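Local coordinates for protein Uly1 (PDB 7DRQ) that probably cleaves the algal polysaccharide ulvan as a calcium-binding lyase of polysaccharide lyase family 24, at residues Y403-L414 against V449-L460. Residues are numbered along the deposited sequence; the frame is centred on the assembly and turned at random.
Sequences YTAGENIYIIGL and VHIHDGKLYYYL
The ring of Tyr-403 lies with one face against the side chain of Val-449, whose CG1 sits 3.6 Å from the ring centroid in a CH-pi contact over the face. A chi1 of -52° sets CG of the tyrosine beside its backbone N and lays the ring over the valine, which comes from the opposite direction. Tyr-403 OH reaches a water at 2.8 Å. The same water accepts a hydrogen bond from Val-449 N, joining phenol and backbone where no direct hydrogen bond links the two segments. At the root of the ring, Tyr-403 CB touches Ile-451 CG1. Beside it, Thr-404 O packs on CG2 of Ile-451. Thr-404 OG1 donates a hydrogen bond to Asn-408 O within its own hairpin, and the same oxygen also accepts from Ala-405 N at the type II' turn that closes this hairpin. Ala-405 CB lies 4.1 Å from Ile-451 CG2.

Both segments are beta hairpins, each belonging to a separate four-stranded antiparallel sheet; in this beta-propeller protein the contact is consistent with side-chain packing between neighbouring blades. Along strand 408-414, Ile-412 enters the apolar layer with both branches. Ile-412 CD1 meets Ile-451 CD1 tip to tip at 4.0 Å, while Ile-412 CG2 lies 3.7 Å from Val-449 CG2, touches Leu-456 CD2 and rests over one face of the Tyr-458 ring, whose other face carries Leu-460 CD2. Tyr-458 OH approaches the backbone of Gly-413, 3.5 Å from Gly-413 CA, and the Tyr-458 side chain also touches Pro-419 of strand 418-425. Leu-414 crosses this tyrosine obliquely, its CG standing 3.6 Å from Tyr-458 OH, and Leu-414 CD2 slides past Leu-460 CD2 at 4.0 Å.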
# COMPACT_ATOMS: atom_id res chain seq x y z
N TYR A 403 -13.65 -1.51 1.80
CA TYR A 403 -13.64 -0.09 2.14
C TYR A 403 -14.81 0.21 3.06
O TYR A 403 -15.72 -0.61 3.24
CB TYR A 403 -13.70 0.76 0.86
CG TYR A 403 -12.66 0.34 -0.13
CD1 TYR A 403 -11.35 0.79 -0.01
CD2 TYR A 403 -12.95 -0.53 -1.17
CE1 TYR A 403 -10.37 0.41 -0.90
CE2 TYR A 403 -11.98 -0.92 -2.07
CZ TYR A 403 -10.69 -0.45 -1.93
OH TYR A 403 -9.72 -0.82 -2.82
N THR A 404 -14.80 1.41 3.66
CA THR A 404 -15.90 1.76 4.55
C THR A 404 -16.16 3.25 4.51
O THR A 404 -15.25 4.06 4.31
CB THR A 404 -15.64 1.29 6.00
OG1 THR A 404 -16.86 1.37 6.74
CG2 THR A 404 -14.55 2.14 6.69
N ALA A 405 -17.43 3.60 4.68
CA ALA A 405 -17.86 4.98 4.84
C ALA A 405 -19.24 4.95 5.47
O ALA A 405 -20.05 4.09 5.13
CB ALA A 405 -17.88 5.74 3.50
N GLY A 406 -19.48 5.87 6.39
CA GLY A 406 -20.75 5.86 7.09
C GLY A 406 -20.98 4.53 7.76
O GLY A 406 -20.05 3.90 8.28
N GLU A 407 -22.22 4.05 7.71
CA GLU A 407 -22.52 2.77 8.34
C GLU A 407 -22.19 1.57 7.47
O GLU A 407 -22.48 0.44 7.87
CB GLU A 407 -24.00 2.72 8.74
CG GLU A 407 -24.95 2.69 7.56
CD GLU A 407 -26.38 2.37 7.98
OE1 GLU A 407 -26.63 2.17 9.18
OE2 GLU A 407 -27.25 2.29 7.10
N ASN A 408 -21.58 1.77 6.30
CA ASN A 408 -21.47 0.72 5.30
C ASN A 408 -20.04 0.25 5.09
O ASN A 408 -19.07 0.93 5.42
CB ASN A 408 -22.03 1.19 3.95
CG ASN A 408 -23.49 1.55 4.02
OD1 ASN A 408 -24.29 0.79 4.55
ND2 ASN A 408 -23.83 2.72 3.51
N ILE A 409 -19.93 -0.95 4.51
CA ILE A 409 -18.69 -1.40 3.88
C ILE A 409 -18.95 -1.53 2.39
O ILE A 409 -20.09 -1.66 1.93
CB ILE A 409 -18.17 -2.73 4.47
CG1 ILE A 409 -19.22 -3.83 4.32
CG2 ILE A 409 -17.72 -2.54 5.92
CD1 ILE A 409 -18.73 -5.23 4.78
N TYR A 410 -17.86 -1.50 1.61
CA TYR A 410 -17.97 -1.46 0.16
C TYR A 410 -16.95 -2.39 -0.48
O TYR A 410 -15.81 -2.50 -0.02
CB TYR A 410 -17.73 -0.06 -0.39
CG TYR A 410 -18.70 0.97 0.11
CD1 TYR A 410 -19.89 1.21 -0.55
CD2 TYR A 410 -18.41 1.71 1.25
CE1 TYR A 410 -20.78 2.16 -0.10
CE2 TYR A 410 -19.30 2.66 1.72
CZ TYR A 410 -20.48 2.88 1.04
OH TYR A 410 -21.36 3.83 1.50
N ILE A 411 -17.39 -3.05 -1.56
CA ILE A 411 -16.51 -3.65 -2.56
C ILE A 411 -16.51 -2.71 -3.76
O ILE A 411 -17.58 -2.29 -4.21
CB ILE A 411 -16.99 -5.06 -2.95
CG1 ILE A 411 -16.86 -6.03 -1.78
CG2 ILE A 411 -16.21 -5.57 -4.17
CD1 ILE A 411 -17.76 -7.25 -1.93
N ILE A 412 -15.33 -2.36 -4.24
CA ILE A 412 -15.19 -1.41 -5.34
C ILE A 412 -14.22 -2.03 -6.35
O ILE A 412 -13.12 -2.45 -5.98
CB ILE A 412 -14.68 -0.04 -4.86
CG1 ILE A 412 -15.66 0.57 -3.86
CG2 ILE A 412 -14.42 0.90 -6.06
CD1 ILE A 412 -15.06 1.70 -3.02
N GLY A 413 -14.63 -2.07 -7.61
CA GLY A 413 -13.80 -2.75 -8.57
C GLY A 413 -14.19 -2.42 -9.98
O GLY A 413 -14.96 -1.49 -10.24
N LEU A 414 -13.64 -3.20 -10.90
CA LEU A 414 -13.89 -3.04 -12.33
C LEU A 414 -14.57 -4.31 -12.83
O LEU A 414 -14.09 -5.41 -12.57
CB LEU A 414 -12.59 -2.79 -13.09
CG LEU A 414 -11.82 -1.57 -12.59
CD1 LEU A 414 -10.42 -1.46 -13.20
CD2 LEU A 414 -12.62 -0.29 -12.87
N VAL A 449 -8.17 2.82 -4.91
CA VAL A 449 -9.29 3.48 -4.26
C VAL A 449 -8.79 4.30 -3.08
O VAL A 449 -7.94 3.84 -2.31
CB VAL A 449 -10.30 2.41 -3.77
CG1 VAL A 449 -11.32 3.03 -2.82
CG2 VAL A 449 -10.95 1.72 -4.95
N HIS A 450 -9.32 5.52 -2.94
CA HIS A 450 -9.15 6.32 -1.73
C HIS A 450 -10.51 6.88 -1.33
O HIS A 450 -11.14 7.58 -2.13
CB HIS A 450 -8.15 7.46 -1.96
CG HIS A 450 -7.91 8.31 -0.75
ND1 HIS A 450 -7.15 7.89 0.32
CD2 HIS A 450 -8.33 9.56 -0.43
CE1 HIS A 450 -7.11 8.83 1.24
NE2 HIS A 450 -7.82 9.86 0.81
N ILE A 451 -10.96 6.56 -0.12
CA ILE A 451 -12.23 7.07 0.40
C ILE A 451 -11.92 8.29 1.27
O ILE A 451 -11.06 8.22 2.15
CB ILE A 451 -12.97 6.00 1.22
CG1 ILE A 451 -13.13 4.70 0.41
CG2 ILE A 451 -14.32 6.53 1.71
CD1 ILE A 451 -13.86 4.89 -0.90
N HIS A 452 -12.62 9.40 1.02
CA HIS A 452 -12.36 10.61 1.80
C HIS A 452 -13.63 11.44 1.85
O HIS A 452 -14.17 11.81 0.80
CB HIS A 452 -11.20 11.40 1.19
CG HIS A 452 -10.97 12.73 1.84
ND1 HIS A 452 -10.16 12.88 2.94
CD2 HIS A 452 -11.43 13.96 1.54
CE1 HIS A 452 -10.14 14.16 3.29
NE2 HIS A 452 -10.90 14.83 2.46
N ASP A 453 -14.11 11.73 3.06
CA ASP A 453 -15.25 12.62 3.27
C ASP A 453 -16.47 12.17 2.46
O ASP A 453 -17.09 12.96 1.75
CB ASP A 453 -14.88 14.06 2.95
CG ASP A 453 -15.73 15.07 3.70
OD1 ASP A 453 -16.56 14.64 4.53
OD2 ASP A 453 -15.57 16.29 3.46
N GLY A 454 -16.80 10.89 2.57
CA GLY A 454 -17.98 10.38 1.90
C GLY A 454 -17.89 10.25 0.40
O GLY A 454 -18.91 10.00 -0.25
N LYS A 455 -16.71 10.41 -0.19
CA LYS A 455 -16.55 10.26 -1.64
C LYS A 455 -15.46 9.25 -1.95
O LYS A 455 -14.51 9.06 -1.18
CB LYS A 455 -16.23 11.60 -2.31
CG LYS A 455 -17.32 12.66 -2.08
CD LYS A 455 -17.11 13.89 -2.93
CE LYS A 455 -18.23 14.90 -2.71
NZ LYS A 455 -18.12 16.03 -3.67
N LEU A 456 -15.62 8.61 -3.11
CA LEU A 456 -14.69 7.63 -3.65
C LEU A 456 -13.82 8.33 -4.70
O LEU A 456 -14.35 8.89 -5.67
CB LEU A 456 -15.44 6.44 -4.26
CG LEU A 456 -14.78 5.63 -5.40
CD1 LEU A 456 -13.51 4.97 -4.90
CD2 LEU A 456 -15.73 4.56 -5.97
N TYR A 457 -12.52 8.35 -4.47
CA TYR A 457 -11.54 8.87 -5.42
C TYR A 457 -10.90 7.66 -6.08
O TYR A 457 -10.16 6.91 -5.43
CB TYR A 457 -10.51 9.75 -4.70
CG TYR A 457 -11.14 11.01 -4.15
CD1 TYR A 457 -11.90 10.98 -2.98
CD2 TYR A 457 -11.04 12.22 -4.83
CE1 TYR A 457 -12.50 12.12 -2.48
CE2 TYR A 457 -11.66 13.38 -4.35
CZ TYR A 457 -12.38 13.32 -3.18
OH TYR A 457 -12.99 14.46 -2.69
N TYR A 458 -11.23 7.44 -7.35
CA TYR A 458 -10.79 6.24 -8.06
C TYR A 458 -9.72 6.65 -9.06
O TYR A 458 -10.00 7.40 -10.00
CB TYR A 458 -11.98 5.58 -8.77
CG TYR A 458 -11.89 4.08 -8.90
CD1 TYR A 458 -10.75 3.38 -8.51
CD2 TYR A 458 -12.96 3.35 -9.43
CE1 TYR A 458 -10.69 2.00 -8.62
CE2 TYR A 458 -12.90 1.98 -9.56
CZ TYR A 458 -11.77 1.31 -9.16
OH TYR A 458 -11.75 -0.06 -9.29
N TYR A 459 -8.52 6.16 -8.85
CA TYR A 459 -7.34 6.52 -9.63
C TYR A 459 -7.10 5.35 -10.58
O TYR A 459 -6.78 4.24 -10.13
CB TYR A 459 -6.17 6.77 -8.67
CG TYR A 459 -4.88 7.31 -9.23
CD1 TYR A 459 -4.76 7.74 -10.55
CD2 TYR A 459 -3.75 7.38 -8.42
CE1 TYR A 459 -3.55 8.23 -11.04
CE2 TYR A 459 -2.55 7.86 -8.89
CZ TYR A 459 -2.44 8.28 -10.20
OH TYR A 459 -1.21 8.75 -10.62
N LEU A 460 -7.27 5.58 -11.87
CA LEU A 460 -7.54 4.51 -12.81
C LEU A 460 -6.58 4.51 -13.99
O LEU A 460 -6.24 5.57 -14.52
CB LEU A 460 -8.98 4.64 -13.34
CG LEU A 460 -10.08 4.40 -12.32
CD1 LEU A 460 -11.35 5.15 -12.72
CD2 LEU A 460 -10.36 2.90 -12.17
O HOH W 1 -7.36 0.31 -3.83